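Local coordinates for choline dehydrogenase and related flavoproteins (Aspergillus oryzae, PDB 3Q9T), which oxidises formate as a flavin-dependent formate oxidase of the glucose-methanol-choline family, carrying 8-formyl-FAD at its catalytic site, at residues A[56-59]-A[60-63]; A[185-188]-A[189-192]. All coordinates share one frame; numbering follows the deposited sequence.

Contact 1: A[56-59]-A[60-63]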
ATOM      1  N   MET A  56      -2.517 -10.025  20.578  1.00 15.29           N
ATOM      2  CA  MET A  56      -1.902  -9.182  19.557  1.00 24.18           C
ATOM      3  C   MET A  56      -0.589  -9.750  19.020  1.00 25.16           C
ATOM      4  O   MET A  56      -0.292  -9.622  17.834  1.00 22.66           O
ATOM      5  CB  MET A  56      -1.750  -7.736  20.048  1.00 16.68           C
ATOM      6  CG  MET A  56      -3.097  -7.107  20.292  1.00 21.89           C
ATOM      7  SD  MET A  56      -3.138  -5.343  20.633  1.00 24.76           S
ATOM      8  CE  MET A  56      -2.662  -5.347  22.360  1.00 30.85           C
ATOM      9  N   ASP A  57       0.172 -10.417  19.878  1.00 21.40           N
ATOM     10  CA  ASP A  57       1.412 -11.035  19.442  1.00 20.60           C
ATOM     11  C   ASP A  57       1.188 -12.165  18.444  1.00 23.00           C
ATOM     12  O   ASP A  57       2.140 -12.612  17.829  1.00 24.08           O
ATOM     13  CB  ASP A  57       2.185 -11.607  20.637  1.00 29.00           C
ATOM     14  CG  ASP A  57       2.674 -10.534  21.596  1.00 32.69           C
ATOM     15  OD1 ASP A  57       3.044  -9.433  21.130  1.00 33.48           O
ATOM     16  OD2 ASP A  57       2.690 -10.802  22.822  1.00 48.68           O
ATOM     17  N   LEU A  58      -0.048 -12.653  18.306  1.00 21.92           N
ATOM     18  CA  LEU A  58      -0.343 -13.730  17.347  1.00 22.59           C
ATOM     19  C   LEU A  58      -0.366 -13.263  15.883  1.00 24.79           C
ATOM     20  O   LEU A  58      -0.362 -14.091  14.966  1.00 21.99           O
ATOM     21  CB  LEU A  58      -1.666 -14.430  17.673  1.00 17.50           C
ATOM     22  CG  LEU A  58      -1.726 -15.227  18.975  1.00 22.88           C
ATOM     23  CD1 LEU A  58      -3.174 -15.569  19.311  1.00 16.05           C
ATOM     24  CD2 LEU A  58      -0.860 -16.479  18.919  1.00 24.71           C
ATOM     25  N   ARG A  59      -0.404 -11.950  15.664  1.00 21.77           N
ATOM     26  CA  ARG A  59      -0.269 -11.409  14.317  1.00 21.28           C
ATOM     27  C   ARG A  59       1.107 -11.774  13.764  1.00 23.51           C
ATOM     28  O   ARG A  59       2.111 -11.675  14.461  1.00 27.15           O
ATOM     29  CB  ARG A  59      -0.449  -9.886  14.301  1.00 19.98           C
ATOM     30  CG  ARG A  59      -1.873  -9.397  14.577  1.00 31.98           C
ATOM     31  CD  ARG A  59      -2.112  -7.974  13.999  1.00 25.47           C
ATOM     32  NE  ARG A  59      -0.928  -7.160  14.198  1.00 36.04           N
ATOM     33  CZ  ARG A  59      -0.368  -6.376  13.287  1.00 29.85           C
ATOM     34  NH1 ARG A  59      -0.892  -6.245  12.073  1.00 28.81           N
ATOM     35  NH2 ARG A  59       0.730  -5.711  13.608  1.00 38.88           N
ATOM     36  N   ASN A  60       1.142 -12.203  12.512  1.00 23.22           N
ATOM     37  CA  ASN A  60       2.371 -12.681  11.883  1.00 27.79           C
ATOM     38  C   ASN A  60       2.979 -13.959  12.443  1.00 27.20           C
ATOM     39  O   ASN A  60       4.029 -14.399  11.970  1.00 22.32           O
ATOM     40  CB  ASN A  60       3.424 -11.578  11.834  1.00 27.44           C
ATOM     41  CG  ASN A  60       3.088 -10.529  10.803  1.00 37.87           C
ATOM     42  OD1 ASN A  60       2.847 -10.857   9.641  1.00 32.96           O
ATOM     43  ND2 ASN A  60       3.029  -9.262  11.228  1.00 40.16           N
ATOM     44  N   SER A  61       2.332 -14.565  13.429  1.00 16.61           N
ATOM     45  CA  SER A  61       2.876 -15.802  14.000  1.00 22.47           C
ATOM     46  C   SER A  61       2.522 -16.972  13.096  1.00 22.46           C
ATOM     47  O   SER A  61       1.880 -16.794  12.058  1.00 19.92           O
ATOM     48  CB  SER A  61       2.331 -16.050  15.412  1.00 26.36           C
ATOM     49  OG  SER A  61       0.956 -16.406  15.371  1.00 21.41           O
ATOM     50  N   LYS A  62       2.916 -18.174  13.491  1.00 19.32           N
ATOM     51  CA  LYS A  62       2.591 -19.342  12.681  1.00 24.81           C
ATOM     52  C   LYS A  62       1.081 -19.608  12.646  1.00 26.13           C
ATOM     53  O   LYS A  62       0.608 -20.339  11.784  1.00 25.53           O
ATOM     54  CB  LYS A  62       3.334 -20.589  13.171  1.00 21.74           C
ATOM     55  CG  LYS A  62       2.837 -21.142  14.494  1.00 22.52           C
ATOM     56  CD  LYS A  62       3.450 -22.519  14.770  1.00 29.62           C
ATOM     57  CE  LYS A  62       2.905 -23.579  13.809  1.00 30.70           C
ATOM     58  NZ  LYS A  62       3.053 -24.976  14.339  1.00 27.53           N
ATOM     59  N   TYR A  63       0.335 -19.006  13.576  1.00 19.49           N
ATOM     60  CA  TYR A  63      -1.112 -19.226  13.655  1.00 22.44           C
ATOM     61  C   TYR A  63      -1.913 -18.190  12.858  1.00 21.85           C
ATOM     62  O   TYR A  63      -3.128 -18.083  13.003  1.00 17.29           O
ATOM     63  CB  TYR A  63      -1.556 -19.307  15.129  1.00 13.72           C
ATOM     64  CG  TYR A  63      -0.646 -20.239  15.899  1.00 17.71           C
ATOM     65  CD1 TYR A  63      -0.645 -21.599  15.623  1.00 18.71           C
ATOM     66  CD2 TYR A  63       0.261 -19.754  16.843  1.00 15.40           C
ATOM     67  CE1 TYR A  63       0.201 -22.453  16.274  1.00 21.58           C
ATOM     68  CE2 TYR A  63       1.103 -20.601  17.514  1.00 22.41           C
ATOM     69  CZ  TYR A  63       1.064 -21.959  17.221  1.00 22.84           C
ATOM     70  OH  TYR A  63       1.891 -22.837  17.859  1.00 20.99           O
TER

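Contact 2: A[185-188]-A[189-192]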
ATOM      1  N   ILE A 185     -24.548   2.146  29.823  1.00 20.46           N
ATOM      2  CA  ILE A 185     -25.464   1.052  29.553  1.00 18.89           C
ATOM      3  C   ILE A 185     -24.807  -0.299  29.816  1.00 24.51           C
ATOM      4  O   ILE A 185     -23.642  -0.514  29.466  1.00 19.20           O
ATOM      5  CB  ILE A 185     -26.013   1.097  28.100  1.00 29.97           C
ATOM      6  CG1 ILE A 185     -27.133   0.061  27.918  1.00 24.37           C
ATOM      7  CG2 ILE A 185     -24.883   0.877  27.079  1.00 24.39           C
ATOM      8  CD1 ILE A 185     -27.900   0.184  26.599  1.00 24.04           C
ATOM      9  N   GLU A 186     -25.547  -1.201  30.453  1.00 24.59           N
ATOM     10  CA  GLU A 186     -25.008  -2.521  30.774  1.00 21.93           C
ATOM     11  C   GLU A 186     -25.678  -3.635  29.982  1.00 27.45           C
ATOM     12  O   GLU A 186     -25.028  -4.600  29.559  1.00 30.57           O
ATOM     13  CB  GLU A 186     -25.086  -2.799  32.279  1.00 24.57           C
ATOM     14  CG  GLU A 186     -24.095  -2.000  33.105  1.00 27.11           C
ATOM     15  CD  GLU A 186     -22.663  -2.033  32.547  1.00 33.96           C
ATOM     16  OE1 GLU A 186     -22.297  -2.965  31.790  1.00 26.80           O
ATOM     17  OE2 GLU A 186     -21.897  -1.107  32.865  1.00 27.16           O
ATOM     18  N   ASN A 187     -26.981  -3.508  29.774  1.00 25.07           N
ATOM     19  CA  ASN A 187     -27.677  -4.466  28.939  1.00 24.21           C
ATOM     20  C   ASN A 187     -27.661  -4.106  27.461  1.00 27.31           C
ATOM     21  O   ASN A 187     -28.547  -3.410  26.977  1.00 25.18           O
ATOM     22  CB  ASN A 187     -29.126  -4.681  29.384  1.00 26.61           C
ATOM     23  CG  ASN A 187     -29.815  -5.735  28.540  1.00 30.10           C
ATOM     24  OD1 ASN A 187     -29.135  -6.497  27.840  1.00 25.69           O
ATOM     25  ND2 ASN A 187     -31.151  -5.783  28.575  1.00 24.22           N
ATOM     26  N   ILE A 188     -26.670  -4.614  26.737  1.00 27.17           N
ATOM     27  CA  ILE A 188     -26.609  -4.408  25.292  1.00 22.28           C
ATOM     28  C   ILE A 188     -26.910  -5.724  24.551  1.00 26.16           C
ATOM     29  O   ILE A 188     -26.411  -5.970  23.450  1.00 20.97           O
ATOM     30  CB  ILE A 188     -25.226  -3.845  24.880  1.00 21.67           C
ATOM     31  CG1 ILE A 188     -24.107  -4.806  25.301  1.00 15.50           C
ATOM     32  CG2 ILE A 188     -24.988  -2.497  25.552  1.00 16.03           C
ATOM     33  CD1 ILE A 188     -22.768  -4.485  24.693  1.00 14.39           C
ATOM     34  N   TYR A 189     -27.741  -6.570  25.157  1.00 21.30           N
ATOM     35  CA  TYR A 189     -27.952  -7.919  24.634  1.00 20.48           C
ATOM     36  C   TYR A 189     -29.385  -8.172  24.177  1.00 26.25           C
ATOM     37  O   TYR A 189     -29.684  -9.251  23.674  1.00 28.80           O
ATOM     38  CB  TYR A 189     -27.475  -8.960  25.651  1.00 18.73           C
ATOM     39  CG  TYR A 189     -26.076  -8.642  26.100  1.00 18.27           C
ATOM     40  CD1 TYR A 189     -24.982  -9.028  25.337  1.00 21.14           C
ATOM     41  CD2 TYR A 189     -25.846  -7.881  27.233  1.00 23.65           C
ATOM     42  CE1 TYR A 189     -23.685  -8.693  25.710  1.00 17.58           C
ATOM     43  CE2 TYR A 189     -24.551  -7.542  27.622  1.00 28.53           C
ATOM     44  CZ  TYR A 189     -23.471  -7.951  26.847  1.00 22.17           C
ATOM     45  OH  TYR A 189     -22.182  -7.618  27.211  1.00 18.70           O
ATOM     46  N   ASP A 190     -30.252  -7.169  24.318  1.00 15.39           N
ATOM     47  CA  ASP A 190     -31.633  -7.284  23.863  1.00 22.75           C
ATOM     48  C   ASP A 190     -31.995  -6.362  22.711  1.00 27.52           C
ATOM     49  O   ASP A 190     -33.167  -6.008  22.544  1.00 29.78           O
ATOM     50  CB  ASP A 190     -32.606  -7.054  25.017  1.00 22.94           C
ATOM     51  CG  ASP A 190     -32.612  -8.197  25.988  1.00 31.13           C
ATOM     52  OD1 ASP A 190     -32.645  -9.362  25.529  1.00 35.81           O
ATOM     53  OD2 ASP A 190     -32.559  -7.936  27.206  1.00 33.47           O
ATOM     54  N   GLY A 191     -30.995  -5.964  21.929  1.00 20.58           N
ATOM     55  CA  GLY A 191     -31.237  -5.179  20.732  1.00 20.15           C
ATOM     56  C   GLY A 191     -30.960  -3.697  20.840  1.00 23.68           C
ATOM     57  O   GLY A 191     -30.982  -2.982  19.834  1.00 23.57           O
ATOM     58  N   GLU A 192     -30.725  -3.231  22.062  1.00 24.82           N
ATOM     59  CA  GLU A 192     -30.431  -1.832  22.320  1.00 29.41           C
ATOM     60  C   GLU A 192     -28.988  -1.776  22.733  1.00 24.52           C
ATOM     61  O   GLU A 192     -28.528  -2.642  23.481  1.00 22.56           O
ATOM     62  CB  GLU A 192     -31.270  -1.299  23.489  1.00 29.91           C
ATOM     63  CG  GLU A 192     -32.742  -1.564  23.381  1.00 45.19           C
ATOM     64  CD  GLU A 192     -33.494  -0.367  22.864  1.00 57.64           C
ATOM     65  OE1 GLU A 192     -34.509   0.001  23.497  1.00 52.38           O
ATOM     66  OE2 GLU A 192     -33.067   0.202  21.829  1.00 57.88           O
TER
HETATM   67  O   HOH W   1     -21.867  -5.061  28.437  1.00 21.70           O
HETATM   68  O   HOH W   2     -30.319  -4.449  24.982  1.00 19.33           O
HETATM   69  O   HOH W   3     -28.298  -6.437  21.718  1.00 23.74           O

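Contact 1: A[56-59]-A[60-63]
Ser61 folds back on the carbonyl of Leu58, three residues earlier, and its short side chain can be followed atom by atom. Ser61 CB lies 3.4 Å from Leu58 O. One bond further out, Ser61 OG donates to Leu58 O at 2.7 Å, placed there because chi1 of 71° sets it between the backbone N and the carbonyl carbon of its own residue. The backbone N of Ser61 also donates to Leu58 O, at 3.1 Å and 157°, from the same face of the carbonyl plane, so one oxygen is gripped twice by one residue. Ser61 OG is an acceptor too, bonded by Tyr63 N at 3.2 Å. Serine suits the place: its hydroxyl sits one carbon from the chain and can both give and receive. Beside these polar bonds, Leu58 CD2 touches Tyr63 CD2 at 4.0 Å; both residues are buried, and both side chains also touch Glu48 of helix 47-50. Asn60 takes the positive phi of the third turn position, which asparagine tolerates well, and its backbone N donates to Asp64 OD2. The Arg59 side chain packs on Pro83 and Trp406, about 5 Å from the bound 8-formyl-FAD. A type II beta turn from Leu58 to Ser61 thus runs directly into an ST turn at Ser61, in the loop before strand 67-74.

Contact 2: A[185-188]-A[189-192]
Tyr189 and Ile188 bury the most surface here, with Asn187 next, in an Asx turn: Asn187 OD1 accepts from Tyr189 N, two residues on, at 3.0 Å. The turn lies in the irregular loop between helix 167-179 and strand 195-204. The Ile188 side chain covers one face of the Tyr189 ring in a CH-pi contact, CG1 standing 3.7 Å from the ring centroid. A chi1 of 59° turns Ile188 CG1 to the side where that ring lies; a branched aliphatic residue suits this buried position, where it also meets Val102 and Thr197. Tyrosine joins a broad apolar ring, packed on Pro103 and Cys200, to a hydroxyl whose OH lies 2.9 Å from a water oxygen. Asn187 serves two later residues, Tyr189 and Asp190, because an amide carries an acceptor and a donor. Its OD1 sits at the Tyr189 ring edge, near the ring plane. Asp190 is an apt partner for the other end, its OD1 in a salt bridge with Arg130 and its OD2 shared between Lys148 and the amide. Asn187 ND2 reaches Asp190 OD2 at 2.9 Å in a nearly straight bond of 171°, meeting the anti side of a carboxylate turned 88° from the amide plane.

Both contacts belong to the N-terminal part of this GMC oxidoreductase, and contact 1 closes before contact 2 opens along the chain. Their centres are 32 Å apart, on opposite sides of the chain's centre, and their nearest atoms are about 20 Å apart, so neither touches the other. Each lies in a loop: contact 1 between helix 47-50 and strand 67-74, contact 2 between helix 167-179 and strand 195-204, a member of the large mixed sheet. Of the two, only contact 1 brings a side chain, that of Arg59, near the cofactor. Contact 2 packs beside the large sheet, the Ile188 side chain about 7 Å from that of the FAD-binding Thr100.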